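Local coordinates for chain length determinant protein (Shigella flexneri, PDB 4ZM1) that regulates the length of the O-antigen polysaccharide chains of lipopolysaccharide, probably from the periplasmic side of the inner membrane, at residues 4-9 / 234-239; 10-15 / 80-85; 104-109 / 223-228; 165-170 / 179-184. All blocks are in the same frame, centred on the assembly; numbering follows the deposited sequence.

Three of the four contacts belong to the alpha/beta base of the chain; the fourth lies at the far end of the long helix 91-160. Interactions 1 and 2 share strand 6-13 and touch each other, their centres about 18 Å apart. Interaction 3 lies about 13 Å, centre to centre, from interaction 2 and touches it, bringing in helix 91-160. Interaction 4 is about 94 Å from interaction 1 between centres. Along the chain, interaction 1 joins the two termini and encloses the rest; interaction 2 closes before interaction 3 opens, and interaction 4 is nested within interaction 3. The chain thus runs out along the long helix and comes back, so that both ends build one base while interaction 4 fastens the distant tip.

Interaction 1: residues 4-9 / 234-239; sequences EKWTST and TLPIRR
Thr234 is gripped firmly by the edge of the strand. Its backbone N gives a hydrogen bond to Thr9 O and its OG1 takes one from Thr9 N (2.9 Å each), the second nearly straight at 174°. Ser8 adds a third: OG, swung anti to its own backbone N (chi1 177°), donates to Thr234 O at 2.7 Å, in the carbonyl plane and on a lone pair. Pro236 then lays CB and CG against Thr7 O, and its CG sits 4.1 Å from Trp6 CB. Strand 6-13 begins here, in the base domain characteristic of the Wzz family, so the contact ties the N-terminal and C-terminal ends of the chain together; Trp6 also packs on Ala91 of helix 91-160. Toward the termini hydrogen bonds give way to van der Waals packing and the residues become more exposed. Arg239 CG lies over one face of the Trp6 indole, 3.9 Å from the centroid of the six-membered ring, in a CH-pi contact, while Ile237 O approaches the edge of the ring at CZ3. The loose side is Glu4 and the end of Arg239: the guanidinium turns a face to Glu4 CA, but Glu4 OE1 and Arg239 NH1 stay 5.1 Å apart, at the surface, without a salt bridge.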
loop_
_atom_site.group_PDB
_atom_site.type_symbol
_atom_site.label_atom_id
_atom_site.label_comp_id
_atom_site.label_asym_id
_atom_site.label_seq_id
_atom_site.Cartn_x
_atom_site.Cartn_y
_atom_site.Cartn_z
ATOM N N GLU B 4 8.516 -28.908 -43.038
ATOM C CA GLU B 4 9.158 -27.642 -43.445
ATOM C C GLU B 4 8.777 -26.422 -42.548
ATOM O O GLU B 4 8.461 -25.334 -43.049
ATOM C CB GLU B 4 8.902 -27.334 -44.936
ATOM C CG GLU B 4 7.457 -27.431 -45.413
ATOM C CD GLU B 4 7.287 -27.611 -46.913
ATOM O OE1 GLU B 4 8.296 -27.517 -47.651
ATOM O OE2 GLU B 4 6.140 -27.848 -47.354
ATOM N N LYS B 5 8.901 -26.604 -41.223
ATOM C CA LYS B 5 8.643 -25.583 -40.212
ATOM C C LYS B 5 9.654 -25.724 -39.055
ATOM O O LYS B 5 9.946 -26.839 -38.612
ATOM C CB LYS B 5 7.176 -25.617 -39.724
ATOM C CG LYS B 5 6.643 -26.987 -39.292
ATOM C CD LYS B 5 5.116 -27.037 -39.311
ATOM C CE LYS B 5 4.591 -28.414 -38.975
ATOM N NZ LYS B 5 3.105 -28.455 -38.960
ATOM N N TRP B 6 10.205 -24.581 -38.602
ATOM C CA TRP B 6 11.229 -24.475 -37.560
ATOM C C TRP B 6 10.675 -23.789 -36.337
ATOM O O TRP B 6 10.083 -22.717 -36.480
ATOM C CB TRP B 6 12.429 -23.665 -38.091
ATOM C CG TRP B 6 13.051 -24.216 -39.342
ATOM C CD1 TRP B 6 12.570 -24.115 -40.615
ATOM C CD2 TRP B 6 14.308 -24.897 -39.438
ATOM N NE1 TRP B 6 13.431 -24.729 -41.496
ATOM C CE2 TRP B 6 14.514 -25.204 -40.802
ATOM C CE3 TRP B 6 15.282 -25.282 -38.502
ATOM C CZ2 TRP B 6 15.649 -25.888 -41.251
ATOM C CZ3 TRP B 6 16.410 -25.955 -38.949
ATOM C CH2 TRP B 6 16.574 -26.272 -40.305
ATOM N N THR B 7 10.886 -24.353 -35.129
ATOM C CA THR B 7 10.383 -23.692 -33.918
ATOM C C THR B 7 11.521 -23.099 -33.081
ATOM O O THR B 7 12.446 -23.816 -32.710
ATOM C CB THR B 7 9.511 -24.635 -33.057
ATOM O OG1 THR B 7 8.453 -25.187 -33.849
ATOM C CG2 THR B 7 8.915 -23.923 -31.825
ATOM N N SER B 8 11.440 -21.796 -32.785
ATOM C CA SER B 8 12.372 -21.105 -31.894
ATOM C C SER B 8 11.714 -21.037 -30.536
ATOM O O SER B 8 10.511 -20.747 -30.455
ATOM C CB SER B 8 12.707 -19.709 -32.406
ATOM O OG SER B 8 13.558 -19.009 -31.508
ATOM N N THR B 9 12.473 -21.309 -29.473
ATOM C CA THR B 9 11.916 -21.324 -28.127
ATOM C C THR B 9 12.667 -20.329 -27.214
ATOM O O THR B 9 13.851 -20.070 -27.397
ATOM C CB THR B 9 11.922 -22.780 -27.594
ATOM O OG1 THR B 9 11.152 -23.624 -28.469
ATOM C CG2 THR B 9 11.459 -22.912 -26.149
ATOM N N THR B 234 16.025 -19.336 -29.155
ATOM C CA THR B 234 16.969 -20.301 -29.717
ATOM C C THR B 234 17.034 -20.232 -31.255
ATOM O O THR B 234 16.061 -19.855 -31.892
ATOM C CB THR B 234 16.587 -21.741 -29.302
ATOM O OG1 THR B 234 15.299 -22.077 -29.811
ATOM C CG2 THR B 234 16.671 -21.993 -27.800
ATOM N N LEU B 235 18.189 -20.572 -31.842
ATOM C CA LEU B 235 18.362 -20.679 -33.293
ATOM C C LEU B 235 18.244 -22.191 -33.573
ATOM O O LEU B 235 19.196 -22.934 -33.286
ATOM C CB LEU B 235 19.711 -20.070 -33.759
ATOM C CG LEU B 235 20.104 -20.240 -35.245
ATOM C CD1 LEU B 235 19.341 -19.282 -36.135
ATOM C CD2 LEU B 235 21.565 -19.986 -35.438
ATOM N N PRO B 236 17.039 -22.683 -33.981
ATOM C CA PRO B 236 16.857 -24.141 -34.135
ATOM C C PRO B 236 17.772 -24.765 -35.181
ATOM O O PRO B 236 17.840 -24.242 -36.286
ATOM C CB PRO B 236 15.376 -24.287 -34.518
ATOM C CG PRO B 236 14.944 -22.954 -34.985
ATOM C CD PRO B 236 15.795 -21.943 -34.293
ATOM N N ILE B 237 18.507 -25.851 -34.812
ATOM C CA ILE B 237 19.427 -26.583 -35.705
ATOM C C ILE B 237 18.663 -27.496 -36.655
ATOM O O ILE B 237 19.054 -27.642 -37.815
ATOM C CB ILE B 237 20.516 -27.427 -34.963
ATOM C CG1 ILE B 237 20.118 -27.833 -33.518
ATOM C CG2 ILE B 237 21.871 -26.738 -34.992
ATOM C CD1 ILE B 237 19.275 -29.120 -33.338
ATOM N N ARG B 238 17.606 -28.143 -36.146
ATOM C CA ARG B 238 16.802 -29.113 -36.875
ATOM C C ARG B 238 15.331 -28.706 -36.954
ATOM O O ARG B 238 14.808 -28.032 -36.055
ATOM C CB ARG B 238 16.932 -30.498 -36.215
ATOM C CG ARG B 238 18.331 -31.101 -36.351
ATOM C CD ARG B 238 18.371 -32.598 -36.117
ATOM N NE ARG B 238 19.727 -33.136 -36.273
ATOM C CZ ARG B 238 20.273 -33.489 -37.435
ATOM N NH1 ARG B 238 19.594 -33.353 -38.567
ATOM N NH2 ARG B 238 21.508 -33.973 -37.472
ATOM N N ARG B 239 14.666 -29.149 -38.037
ATOM C CA ARG B 239 13.255 -28.898 -38.342
ATOM C C ARG B 239 12.329 -29.629 -37.362
ATOM O O ARG B 239 12.784 -30.485 -36.598
ATOM C CB ARG B 239 12.927 -29.343 -39.784
ATOM C CG ARG B 239 14.002 -29.042 -40.817
ATOM C CD ARG B 239 13.486 -29.229 -42.228
ATOM N NE ARG B 239 13.151 -27.942 -42.843
ATOM C CZ ARG B 239 12.564 -27.801 -44.028
ATOM N NH1 ARG B 239 12.208 -28.869 -44.733
ATOM N NH2 ARG B 239 12.303 -26.590 -44.505
#

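Interaction 2: residues 10-15 / 80-85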
loop_
_atom_site.group_PDB
_atom_site.type_symbol
_atom_site.label_atom_id
_atom_site.label_comp_id
_atom_site.label_asym_id
_atom_site.label_seq_id
_atom_site.Cartn_x
_atom_site.Cartn_y
_atom_site.Cartn_z
ATOM N N ALA B 10 11.944 -19.764 -26.253
ATOM C CA ALA B 10 12.439 -18.850 -25.222
ATOM C C ALA B 10 11.798 -19.178 -23.877
ATOM O O ALA B 10 10.665 -19.692 -23.827
ATOM C CB ALA B 10 12.147 -17.393 -25.595
ATOM N N ILE B 11 12.534 -18.895 -22.780
ATOM C CA ILE B 11 11.999 -19.119 -21.448
ATOM C C ILE B 11 12.050 -17.781 -20.742
ATOM O O ILE B 11 13.117 -17.163 -20.628
ATOM C CB ILE B 11 12.629 -20.286 -20.650
ATOM C CG1 ILE B 11 12.414 -21.630 -21.402
ATOM C CG2 ILE B 11 12.002 -20.361 -19.252
ATOM C CD1 ILE B 11 13.243 -22.782 -20.956
ATOM N N ILE B 12 10.848 -17.304 -20.368
ATOM C CA ILE B 12 10.605 -16.050 -19.675
ATOM C C ILE B 12 10.111 -16.341 -18.254
ATOM O O ILE B 12 9.549 -17.413 -17.995
ATOM C CB ILE B 12 9.595 -15.157 -20.465
ATOM C CG1 ILE B 12 8.165 -15.729 -20.621
ATOM C CG2 ILE B 12 10.210 -14.514 -21.727
ATOM C CD1 ILE B 12 7.069 -14.682 -20.982
ATOM N N THR B 13 10.325 -15.398 -17.344
ATOM C CA THR B 13 9.791 -15.475 -15.983
ATOM C C THR B 13 9.546 -14.039 -15.474
ATOM O O THR B 13 9.742 -13.056 -16.207
ATOM C CB THR B 13 10.647 -16.359 -15.032
ATOM O OG1 THR B 13 9.896 -16.579 -13.828
ATOM C CG2 THR B 13 11.992 -15.752 -14.711
ATOM N N GLN B 14 9.074 -13.935 -14.230
ATOM C CA GLN B 14 8.805 -12.659 -13.588
ATOM C C GLN B 14 10.107 -11.824 -13.501
ATOM O O GLN B 14 11.212 -12.397 -13.436
ATOM C CB GLN B 14 8.168 -12.876 -12.208
ATOM C CG GLN B 14 9.117 -13.427 -11.140
ATOM C CD GLN B 14 8.437 -13.937 -9.892
ATOM O OE1 GLN B 14 7.239 -13.726 -9.637
ATOM N NE2 GLN B 14 9.205 -14.639 -9.083
ATOM N N PRO B 15 10.024 -10.475 -13.525
ATOM C CA PRO B 15 11.267 -9.699 -13.437
ATOM C C PRO B 15 11.924 -9.842 -12.057
ATOM O O PRO B 15 11.250 -10.166 -11.078
ATOM C CB PRO B 15 10.812 -8.263 -13.722
ATOM C CG PRO B 15 9.365 -8.230 -13.405
ATOM C CD PRO B 15 8.826 -9.604 -13.608
ATOM N N LEU B 80 5.561 -20.615 -12.876
ATOM C CA LEU B 80 6.704 -20.030 -13.560
ATOM C C LEU B 80 7.839 -21.023 -13.599
ATOM O O LEU B 80 7.885 -21.888 -12.719
ATOM C CB LEU B 80 7.134 -18.719 -12.887
ATOM C CG LEU B 80 6.148 -17.569 -12.986
ATOM C CD1 LEU B 80 6.576 -16.451 -12.114
ATOM C CD2 LEU B 80 5.979 -17.073 -14.419
ATOM N N PRO B 81 8.754 -20.967 -14.598
ATOM C CA PRO B 81 8.845 -20.004 -15.712
ATOM C C PRO B 81 7.871 -20.336 -16.843
ATOM O O PRO B 81 7.151 -21.334 -16.776
ATOM C CB PRO B 81 10.311 -20.146 -16.151
ATOM C CG PRO B 81 10.595 -21.607 -15.935
ATOM C CD PRO B 81 9.863 -21.946 -14.649
ATOM N N LEU B 82 7.856 -19.504 -17.881
ATOM C CA LEU B 82 6.969 -19.714 -19.028
ATOM C C LEU B 82 7.780 -19.934 -20.284
ATOM O O LEU B 82 8.759 -19.214 -20.535
ATOM C CB LEU B 82 6.003 -18.529 -19.218
ATOM C CG LEU B 82 5.101 -18.188 -18.014
ATOM C CD1 LEU B 82 4.624 -16.771 -18.080
ATOM C CD2 LEU B 82 3.912 -19.129 -17.917
ATOM N N THR B 83 7.374 -20.945 -21.067
ATOM C CA THR B 83 8.008 -21.263 -22.334
ATOM C C THR B 83 7.181 -20.643 -23.428
ATOM O O THR B 83 5.986 -20.938 -23.581
ATOM C CB THR B 83 8.208 -22.765 -22.500
ATOM O OG1 THR B 83 9.128 -23.171 -21.498
ATOM C CG2 THR B 83 8.781 -23.140 -23.864
ATOM N N VAL B 84 7.809 -19.702 -24.127
ATOM C CA VAL B 84 7.244 -19.050 -25.297
ATOM C C VAL B 84 7.915 -19.715 -26.480
ATOM O O VAL B 84 9.078 -20.127 -26.380
ATOM C CB VAL B 84 7.346 -17.500 -25.312
ATOM C CG1 VAL B 84 6.545 -16.873 -24.166
ATOM C CG2 VAL B 84 8.790 -17.013 -25.315
ATOM N N SER B 85 7.180 -19.905 -27.564
ATOM C CA SER B 85 7.720 -20.573 -28.749
ATOM C C SER B 85 7.032 -20.049 -29.999
ATOM O O SER B 85 5.883 -19.590 -29.920
ATOM C CB SER B 85 7.560 -22.084 -28.622
ATOM O OG SER B 85 6.719 -22.602 -29.638
#
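Ala10 faces Val84, and Ile12 faces Leu82, across two antiparallel strands that form hydrogen-bonded pairs, with the non-hydrogen-bonded pair Ile11-Thr83 between them. In each of the two hydrogen-bonded pairs the N-H and C=O of both residues are used; the Leu82 N to Ile12 O bond, 2.7 Å long, is almost straight at 175°. These are the central strands of the antiparallel sheet in the base domain. On the face carrying Ala10 and Ile12, the small Ala10 CB takes the CG2 branch of Val84 (3.4 Å), and the other branch, CG1, meets Ile12 CD1 at 3.9 Å. Val84 therefore wedges between a short neighbour and a long one. Ile12 CG1, set between the backbone N and carbonyl carbon (chi1 64°), also lies against Leu82 CB. Helices 38-61 and 91-160 pack onto this face, through Phe49 and Leu98 among others. On the opposite face Ile11 and Pro81 lie side by side, Ile11 CG2 against Pro81 CB at 3.5 Å. The Ile11 side chain slants past that of Thr83, CG1 coming 3.6 Å from OG1, and that hydroxyl is hydrogen-bonded with Ser74 OG. Just before the cis bond to Pro81, Leu80 lies across Thr13 OG1 (3.6 Å from Leu80 CB) and Gln14. Thus the backbone bonds fix the register, and side-chain shape, not charge pairing, fills the two faces.

Interaction 3: residues 104-109 / 223-228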
loop_
_atom_site.group_PDB
_atom_site.type_symbol
_atom_site.label_atom_id
_atom_site.label_comp_id
_atom_site.label_asym_id
_atom_site.label_seq_id
_atom_site.Cartn_x
_atom_site.Cartn_y
_atom_site.Cartn_z
ATOM N N GLN B 104 7.674 -6.663 -28.840
ATOM C CA GLN B 104 6.405 -6.019 -29.206
ATOM C C GLN B 104 5.450 -6.039 -28.002
ATOM O O GLN B 104 4.900 -4.995 -27.648
ATOM C CB GLN B 104 5.789 -6.744 -30.420
ATOM C CG GLN B 104 4.518 -6.115 -30.992
ATOM C CD GLN B 104 4.047 -6.849 -32.227
ATOM O OE1 GLN B 104 4.726 -6.896 -33.264
ATOM N NE2 GLN B 104 2.857 -7.417 -32.152
ATOM N N VAL B 105 5.304 -7.218 -27.352
ATOM C CA VAL B 105 4.463 -7.425 -26.174
ATOM C C VAL B 105 5.002 -6.551 -25.043
ATOM O O VAL B 105 4.212 -5.819 -24.442
ATOM C CB VAL B 105 4.337 -8.927 -25.789
ATOM C CG1 VAL B 105 3.723 -9.107 -24.401
ATOM C CG2 VAL B 105 3.520 -9.688 -26.837
ATOM N N ASP B 106 6.338 -6.548 -24.831
ATOM C CA ASP B 106 6.992 -5.731 -23.800
ATOM C C ASP B 106 6.698 -4.233 -23.988
ATOM O O ASP B 106 6.381 -3.560 -23.003
ATOM C CB ASP B 106 8.515 -5.977 -23.763
ATOM C CG ASP B 106 9.227 -5.328 -22.576
ATOM O OD1 ASP B 106 8.808 -5.583 -21.405
ATOM O OD2 ASP B 106 10.221 -4.595 -22.805
ATOM N N ASP B 107 6.759 -3.726 -25.242
ATOM C CA ASP B 107 6.487 -2.315 -25.552
ATOM C C ASP B 107 5.047 -1.934 -25.222
ATOM O O ASP B 107 4.833 -0.863 -24.673
ATOM C CB ASP B 107 6.796 -2.003 -27.031
ATOM C CG ASP B 107 8.271 -1.880 -27.389
ATOM O OD1 ASP B 107 9.093 -1.677 -26.468
ATOM O OD2 ASP B 107 8.593 -1.915 -28.600
ATOM N N LYS B 108 4.075 -2.812 -25.540
ATOM C CA LYS B 108 2.642 -2.627 -25.278
ATOM C C LYS B 108 2.384 -2.615 -23.770
ATOM O O LYS B 108 1.663 -1.732 -23.281
ATOM C CB LYS B 108 1.818 -3.747 -25.975
ATOM C CG LYS B 108 0.333 -3.860 -25.577
ATOM C CD LYS B 108 -0.556 -2.743 -26.104
ATOM C CE LYS B 108 -2.002 -3.008 -25.746
ATOM N NZ LYS B 108 -2.907 -1.884 -26.110
ATOM N N VAL B 109 3.005 -3.589 -23.038
ATOM C CA VAL B 109 2.867 -3.700 -21.588
ATOM C C VAL B 109 3.416 -2.423 -20.921
ATOM O O VAL B 109 2.772 -1.876 -20.029
ATOM C CB VAL B 109 3.505 -4.985 -21.010
ATOM C CG1 VAL B 109 3.625 -4.912 -19.485
ATOM C CG2 VAL B 109 2.705 -6.220 -21.416
ATOM N N ASP B 223 13.116 2.295 -14.704
ATOM C CA ASP B 223 13.665 1.307 -15.625
ATOM C C ASP B 223 12.855 0.031 -15.430
ATOM O O ASP B 223 13.355 -0.947 -14.865
ATOM C CB ASP B 223 15.180 1.091 -15.364
ATOM C CG ASP B 223 16.044 2.345 -15.231
ATOM O OD1 ASP B 223 15.485 3.469 -15.284
ATOM O OD2 ASP B 223 17.277 2.200 -15.067
ATOM N N ILE B 224 11.579 0.058 -15.855
ATOM C CA ILE B 224 10.677 -1.066 -15.637
ATOM C C ILE B 224 10.437 -1.891 -16.900
ATOM O O ILE B 224 10.140 -1.361 -17.974
ATOM C CB ILE B 224 9.335 -0.640 -14.973
ATOM C CG1 ILE B 224 8.508 0.338 -15.830
ATOM C CG2 ILE B 224 9.592 -0.053 -13.598
ATOM C CD1 ILE B 224 7.341 -0.272 -16.434
ATOM N N HIS B 225 10.564 -3.206 -16.723
ATOM C CA HIS B 225 10.327 -4.263 -17.691
ATOM C C HIS B 225 9.507 -5.321 -16.942
ATOM O O HIS B 225 9.646 -5.462 -15.722
ATOM C CB HIS B 225 11.652 -4.790 -18.292
ATOM C CG HIS B 225 12.122 -4.040 -19.518
ATOM N ND1 HIS B 225 12.862 -4.674 -20.516
ATOM C CD2 HIS B 225 11.937 -2.744 -19.877
ATOM C CE1 HIS B 225 13.103 -3.744 -21.430
ATOM N NE2 HIS B 225 12.562 -2.569 -21.094
ATOM N N ALA B 226 8.591 -5.988 -17.654
ATOM C CA ALA B 226 7.606 -6.872 -17.057
ATOM C C ALA B 226 8.014 -8.299 -17.013
ATOM O O ALA B 226 7.284 -9.131 -16.503
ATOM C CB ALA B 226 6.305 -6.754 -17.826
ATOM N N TYR B 227 9.141 -8.606 -17.577
ATOM C CA TYR B 227 9.613 -9.978 -17.667
ATOM C C TYR B 227 11.121 -10.004 -17.545
ATOM O O TYR B 227 11.795 -8.978 -17.684
ATOM C CB TYR B 227 9.145 -10.586 -19.027
ATOM C CG TYR B 227 9.969 -10.148 -20.215
ATOM C CD1 TYR B 227 10.971 -10.960 -20.724
ATOM C CD2 TYR B 227 9.774 -8.903 -20.805
ATOM C CE1 TYR B 227 11.769 -10.546 -21.785
ATOM C CE2 TYR B 227 10.543 -8.490 -21.893
ATOM C CZ TYR B 227 11.535 -9.318 -22.386
ATOM O OH TYR B 227 12.289 -8.896 -23.465
ATOM N N ARG B 228 11.641 -11.210 -17.415
ATOM C CA ARG B 228 13.051 -11.522 -17.385
ATOM C C ARG B 228 13.275 -12.709 -18.315
ATOM O O ARG B 228 12.435 -13.616 -18.337
ATOM C CB ARG B 228 13.484 -11.843 -15.947
ATOM C CG ARG B 228 14.967 -12.113 -15.812
ATOM C CD ARG B 228 15.422 -12.397 -14.396
ATOM N NE ARG B 228 14.981 -13.678 -13.827
ATOM C CZ ARG B 228 15.596 -14.848 -14.001
ATOM N NH1 ARG B 228 16.625 -14.948 -14.837
ATOM N NH2 ARG B 228 15.149 -15.937 -13.392
#
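In the base domain, helix 91-160 presents one turn to the loop that leads into the short strand 228-229, and Asp106 of that helix meets His225 and Tyr227 of the loop. CG of Asp106 lies anti to its backbone N (chi1 -171°), which carries the carboxylate off the helix into the corner formed by the two rings. The oxygens divide the work. OD2 sits over one face of the His225 imidazole, closest to CE1 at 3.3 Å; the carboxylate and ring planes stand 70° apart, and no hydrogen bond forms between them. OD1 comes instead to the edge of the Tyr227 ring, 3.4 Å from CE2. Lying near the ring plane, OD1 faces the C-H edge at CD2 and CE2 and not the pi cloud; the two planes are 84° apart. One turn further along the helix the contact becomes apolar, with Val109 CG1 packed on Ala226 CB at 3.7 Å. Around this pairing, the Tyr227 ring also meets Phe49 of helix 38-61, stands edge-to-face with Tyr229, and touches Ile12 of strand 6-13. Val105 packs on the same Phe49, so the loop and the long helix both close on helix 38-61 beside the sheet.

Interaction 4: residues 165-170 / 179-184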
loop_
_atom_site.group_PDB
_atom_site.type_symbol
_atom_site.label_atom_id
_atom_site.label_comp_id
_atom_site.label_asym_id
_atom_site.label_seq_id
_atom_site.Cartn_x
_atom_site.Cartn_y
_atom_site.Cartn_z
ATOM N N PRO B 165 -2.290 38.804 35.211
ATOM C CA PRO B 165 -2.442 37.386 35.600
ATOM C C PRO B 165 -2.468 37.193 37.125
ATOM O O PRO B 165 -1.738 37.879 37.841
ATOM C CB PRO B 165 -1.225 36.705 34.963
ATOM C CG PRO B 165 -0.734 37.652 33.942
ATOM C CD PRO B 165 -1.021 39.005 34.482
ATOM N N GLN B 166 -3.350 36.295 37.618
ATOM C CA GLN B 166 -3.569 36.018 39.048
ATOM C C GLN B 166 -2.884 34.742 39.538
ATOM O O GLN B 166 -3.164 34.314 40.655
ATOM C CB GLN B 166 -5.078 35.867 39.347
ATOM C CG GLN B 166 -5.951 37.022 38.925
ATOM C CD GLN B 166 -5.971 38.149 39.913
ATOM O OE1 GLN B 166 -6.326 37.980 41.097
ATOM N NE2 GLN B 166 -5.643 39.337 39.421
ATOM N N VAL B 167 -2.027 34.119 38.739
ATOM C CA VAL B 167 -1.455 32.835 39.143
ATOM C C VAL B 167 0.075 32.803 39.080
ATOM O O VAL B 167 0.677 33.436 38.210
ATOM C CB VAL B 167 -2.073 31.660 38.329
ATOM C CG1 VAL B 167 -3.345 31.159 39.003
ATOM C CG2 VAL B 167 -2.347 32.057 36.879
ATOM N N GLN B 168 0.683 32.024 40.010
ATOM C CA GLN B 168 2.132 31.848 40.183
ATOM C C GLN B 168 2.634 30.423 39.845
ATOM O O GLN B 168 3.840 30.179 39.948
ATOM C CB GLN B 168 2.555 32.222 41.615
ATOM C CG GLN B 168 2.113 31.242 42.699
ATOM C CD GLN B 168 2.558 31.678 44.066
ATOM O OE1 GLN B 168 2.152 32.727 44.575
ATOM N NE2 GLN B 168 3.376 30.858 44.704
ATOM N N GLN B 169 1.727 29.493 39.463
ATOM C CA GLN B 169 2.059 28.118 39.068
ATOM C C GLN B 169 0.875 27.482 38.369
ATOM O O GLN B 169 -0.084 27.047 39.012
ATOM C CB GLN B 169 2.527 27.246 40.248
ATOM C CG GLN B 169 3.173 25.922 39.824
ATOM C CD GLN B 169 4.603 25.803 40.297
ATOM O OE1 GLN B 169 5.553 26.054 39.544
ATOM N NE2 GLN B 169 4.788 25.402 41.551
ATOM N N THR B 170 0.949 27.436 37.042
ATOM C CA THR B 170 -0.097 26.831 36.229
ATOM C C THR B 170 0.389 25.582 35.577
ATOM O O THR B 170 1.532 25.529 35.108
ATOM C CB THR B 170 -0.584 27.774 35.122
ATOM O OG1 THR B 170 0.531 28.207 34.339
ATOM C CG2 THR B 170 -1.341 28.942 35.648
ATOM N N PHE B 179 -9.723 32.682 32.833
ATOM C CA PHE B 179 -9.870 34.078 33.247
ATOM C C PHE B 179 -8.794 34.524 34.271
ATOM O O PHE B 179 -8.615 35.725 34.465
ATOM C CB PHE B 179 -11.282 34.324 33.791
ATOM C CG PHE B 179 -11.470 34.182 35.286
ATOM C CD1 PHE B 179 -11.474 35.310 36.116
ATOM C CD2 PHE B 179 -11.731 32.939 35.858
ATOM C CE1 PHE B 179 -11.696 35.185 37.494
ATOM C CE2 PHE B 179 -11.947 32.814 37.240
ATOM C CZ PHE B 179 -11.904 33.934 38.049
ATOM N N LEU B 180 -8.070 33.580 34.891
ATOM C CA LEU B 180 -6.987 33.885 35.837
ATOM C C LEU B 180 -5.745 34.439 35.125
ATOM O O LEU B 180 -4.862 35.000 35.778
ATOM C CB LEU B 180 -6.616 32.655 36.665
ATOM C CG LEU B 180 -7.682 32.214 37.689
ATOM C CD1 LEU B 180 -7.459 30.770 38.128
ATOM C CD2 LEU B 180 -7.717 33.139 38.898
ATOM N N LEU B 181 -5.703 34.335 33.784
ATOM C CA LEU B 181 -4.615 34.873 32.970
ATOM C C LEU B 181 -4.758 36.406 32.799
ATOM O O LEU B 181 -3.821 37.058 32.341
ATOM C CB LEU B 181 -4.601 34.161 31.607
ATOM C CG LEU B 181 -3.898 32.795 31.461
ATOM C CD1 LEU B 181 -3.520 32.101 32.767
ATOM C CD2 LEU B 181 -4.605 31.914 30.480
ATOM N N GLY B 182 -5.912 36.957 33.201
ATOM C CA GLY B 182 -6.221 38.391 33.149
ATOM C C GLY B 182 -6.740 38.845 31.806
ATOM O O GLY B 182 -6.360 38.279 30.780
ATOM N N SER B 183 -7.610 39.857 31.796
ATOM C CA SER B 183 -8.240 40.382 30.581
ATOM C C SER B 183 -7.220 40.921 29.547
ATOM O O SER B 183 -7.485 40.823 28.347
ATOM C CB SER B 183 -9.279 41.449 30.909
ATOM O OG SER B 183 -8.731 42.506 31.673
ATOM N N GLU B 184 -6.045 41.401 29.990
ATOM C CA GLU B 184 -4.996 41.902 29.089
ATOM C C GLU B 184 -4.446 40.769 28.204
ATOM O O GLU B 184 -4.462 40.914 26.983
ATOM C CB GLU B 184 -3.861 42.603 29.860
ATOM C CG GLU B 184 -4.245 43.975 30.385
ATOM C CD GLU B 184 -3.806 45.148 29.532
ATOM O OE1 GLU B 184 -2.972 45.942 30.022
ATOM O OE2 GLU B 184 -4.309 45.291 28.393
#
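Pro165 and Gln166 dock onto the short 3-10 turn at Leu180 and Leu181, which leads into helix 182-191 at the end of the molecule far from the base domain. The loop after helix 91-160 is thereby fastened back on the start of the next helix. A single backbone hydrogen bond joins the two segments: Gln166 N gives to Leu180 O at 2.7 Å, straight at 176° and running nearly along the C=O axis. Within 179-184, a further hydrogen bond runs from Gly182 N back to Phe179 O. The Leu180 carbonyl also takes a CA-H...O contact from Pro165, so two neighbouring residues converge on one oxygen. Apolar packing lies beside it. Leu180 reaches Gln166 CB with its CD2 branch at 3.8 Å and, with its CD1, faces Val167 CG1 at 4.2 Å; the other branch of Val167, CG2, faces Leu181 CD1. Gln166 itself bends at chi2 (-83°), and its amide leads away from the turn. Subunit contacts crowd this end: Thr170 packs on Thr170 of the third subunit, and Leu181 on Phe179 of the second. Further round the proline ring, Pro165 CG rests 3.5 Å from Leu181 O.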